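Local coordinates for DNA mismatch repair protein MutS (Thermus aquaticus, PDB 1EWQ) that binds mismatched DNA, probably carrying out the recognition step of mismatch repair, and has a weak ATPase activity, at residues Thr582-Ala587 with Leu722-Gln727. Sequence-based numbering, arbitrary orientation.
Sequences TGPNMA and LVFYHQ. With SO4 (sulfate ion), chain E.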
loop_
_atom_site.group_PDB
_atom_site.type_symbol
_atom_site.label_atom_id
_atom_site.label_comp_id
_atom_site.label_asym_id
_atom_site.label_seq_id
_atom_site.Cartn_x
_atom_site.Cartn_y
_atom_site.Cartn_z
ATOM N N THR C 582 29.223 -28.184 -4.811
ATOM C CA THR C 582 28.309 -29.146 -4.214
ATOM C C THR C 582 28.168 -28.879 -2.716
ATOM O O THR C 582 28.853 -28.028 -2.164
ATOM C CB THR C 582 28.807 -30.600 -4.460
ATOM O OG1 THR C 582 30.228 -30.661 -4.274
ATOM C CG2 THR C 582 28.472 -31.042 -5.871
ATOM N N GLY C 583 27.267 -29.604 -2.067
ATOM C CA GLY C 583 27.051 -29.414 -0.647
ATOM C C GLY C 583 25.601 -29.040 -0.394
ATOM O O GLY C 583 24.877 -28.701 -1.330
ATOM N N PRO C 584 25.149 -29.074 0.866
ATOM C CA PRO C 584 23.770 -28.741 1.220
ATOM C C PRO C 584 23.450 -27.268 1.141
ATOM O O PRO C 584 24.340 -26.424 1.084
ATOM C CB PRO C 584 23.663 -29.244 2.647
ATOM C CG PRO C 584 25.014 -28.899 3.184
ATOM C CD PRO C 584 25.938 -29.370 2.076
ATOM N N ASN C 585 22.161 -26.971 1.135
ATOM C CA ASN C 585 21.694 -25.598 1.127
ATOM C C ASN C 585 21.839 -25.098 2.573
ATOM O O ASN C 585 22.138 -25.879 3.476
ATOM C CB ASN C 585 20.231 -25.554 0.685
ATOM C CG ASN C 585 20.049 -25.996 -0.752
ATOM O OD1 ASN C 585 20.483 -25.310 -1.681
ATOM N ND2 ASN C 585 19.408 -27.143 -0.944
HETATM N N MSE C 586 21.634 -23.804 2.787
HETATM C CA MSE C 586 21.758 -23.216 4.120
HETATM C C MSE C 586 23.219 -23.117 4.561
HETATM O O MSE C 586 23.503 -22.854 5.725
HETATM C CB MSE C 586 20.966 -24.031 5.153
HETATM C CG MSE C 586 19.460 -24.058 4.914
HETATM SE SE MSE C 586 18.510 -25.067 6.280
HETATM C CE MSE C 586 19.007 -26.826 5.701
ATOM N N ALA C 587 24.143 -23.337 3.635
ATOM C CA ALA C 587 25.564 -23.245 3.944
ATOM C C ALA C 587 26.211 -22.116 3.146
ATOM O O ALA C 587 27.421 -22.114 2.933
ATOM C CB ALA C 587 26.257 -24.565 3.640
ATOM N N LEU C 722 22.967 -30.858 13.590
ATOM C CA LEU C 722 23.535 -30.525 12.287
ATOM C C LEU C 722 23.955 -29.054 12.271
ATOM O O LEU C 722 23.141 -28.160 12.493
ATOM C CB LEU C 722 22.511 -30.768 11.177
ATOM C CG LEU C 722 22.838 -31.844 10.137
ATOM C CD1 LEU C 722 21.860 -31.735 8.982
ATOM C CD2 LEU C 722 24.258 -31.668 9.634
ATOM N N VAL C 723 25.228 -28.802 12.002
ATOM C CA VAL C 723 25.725 -27.435 11.966
ATOM C C VAL C 723 26.292 -27.109 10.582
ATOM O O VAL C 723 27.252 -27.735 10.136
ATOM C CB VAL C 723 26.820 -27.224 13.041
ATOM C CG1 VAL C 723 27.324 -25.791 13.008
ATOM C CG2 VAL C 723 26.260 -27.560 14.425
ATOM N N PHE C 724 25.692 -26.130 9.907
ATOM C CA PHE C 724 26.147 -25.734 8.575
ATOM C C PHE C 724 27.332 -24.769 8.596
ATOM O O PHE C 724 27.279 -23.715 9.227
ATOM C CB PHE C 724 24.997 -25.108 7.778
ATOM C CG PHE C 724 23.827 -26.026 7.585
ATOM C CD1 PHE C 724 22.784 -26.044 8.501
ATOM C CD2 PHE C 724 23.800 -26.920 6.519
ATOM C CE1 PHE C 724 21.727 -26.948 8.361
ATOM C CE2 PHE C 724 22.754 -27.824 6.369
ATOM C CZ PHE C 724 21.716 -27.842 7.290
ATOM N N TYR C 725 28.398 -25.146 7.897
ATOM C CA TYR C 725 29.596 -24.322 7.809
ATOM C C TYR C 725 29.638 -23.579 6.471
ATOM O O TYR C 725 29.570 -24.190 5.398
ATOM C CB TYR C 725 30.854 -25.184 7.966
ATOM C CG TYR C 725 31.085 -25.662 9.381
ATOM C CD1 TYR C 725 30.411 -26.779 9.888
ATOM C CD2 TYR C 725 31.925 -24.950 10.241
ATOM C CE1 TYR C 725 30.564 -27.165 11.223
ATOM C CE2 TYR C 725 32.084 -25.328 11.572
ATOM C CZ TYR C 725 31.400 -26.430 12.061
ATOM O OH TYR C 725 31.530 -26.768 13.390
ATOM N N HIS C 726 29.761 -22.260 6.544
ATOM C CA HIS C 726 29.793 -21.434 5.351
ATOM C C HIS C 726 31.155 -21.315 4.686
ATOM O O HIS C 726 31.327 -20.518 3.765
ATOM C CB HIS C 726 29.254 -20.043 5.669
ATOM C CG HIS C 726 27.788 -20.022 5.966
ATOM N ND1 HIS C 726 26.908 -19.182 5.314
ATOM C CD2 HIS C 726 27.047 -20.736 6.844
ATOM C CE1 HIS C 726 25.688 -19.381 5.779
ATOM N NE2 HIS C 726 25.744 -20.319 6.709
ATOM N N GLN C 727 32.129 -22.094 5.145
ATOM C CA GLN C 727 33.449 -22.047 4.528
ATOM C C GLN C 727 33.380 -22.788 3.193
ATOM O O GLN C 727 32.877 -23.915 3.120
ATOM C CB GLN C 727 34.510 -22.717 5.415
ATOM C CG GLN C 727 34.932 -21.956 6.684
ATOM C CD GLN C 727 33.871 -21.960 7.780
ATOM O OE1 GLN C 727 33.125 -22.925 7.937
ATOM N NE2 GLN C 727 33.814 -20.881 8.552
HETATM S S SO4 E . 21.763 -21.824 -0.513
HETATM O O1 SO4 E . 20.806 -21.362 -1.538
HETATM O O2 SO4 E . 21.032 -22.058 0.746
HETATM O O3 SO4 E . 22.399 -23.083 -0.937
HETATM O O4 SO4 E . 22.802 -20.810 -0.275
HETATM O O HOH W 1 29.405 -20.465 1.816
#
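The loop 582-587 comes closest to the edge strand 723-730 at Ala587 and His726, whose CA atoms lie 4.8 Å apart, and the two backbones meet there through a contact between His726 CA-H and Ala587 O. A water within hydrogen-bonding distance of both Ala587 O and His726 O bridges the same junction. Phe724 is the main side chain that 722-727 brings to the contact. Its CG lies anti to its own carbonyl carbon (chi1 -60°), and the ring reaches in among Pro584, Met586 and Ala587. Met586 CB sits almost squarely above one face, 4.1 Å from the ring centroid, in a CH-pi contact. Beyond it the selenomethionine chain bends at chi3 (-75°), bringing CE close to Phe724 CZ, while the selenium approaches the ring obliquely as a Met-aromatic contact. Pro584 CG meets the ring edge near its plane, 4.1 Å from Phe724 CE2. The segment holds the first part of the Walker A P-loop of a P-loop NTPase domain, which leads from strand 578-582 to helix 589-603 and is predicted to bind ATP. On its anion-binding side, Met586 N makes a nearly straight 2.8 Å hydrogen bond to sulfate O2, and Ser590 also binds this ion, consistent with a phosphate site. Ala587 C lies 3.7 Å above the plane of the His726 imidazole, over its centre. Met586 also packs on Val741 of helix 738-744 and on Gly635 of the second subunit.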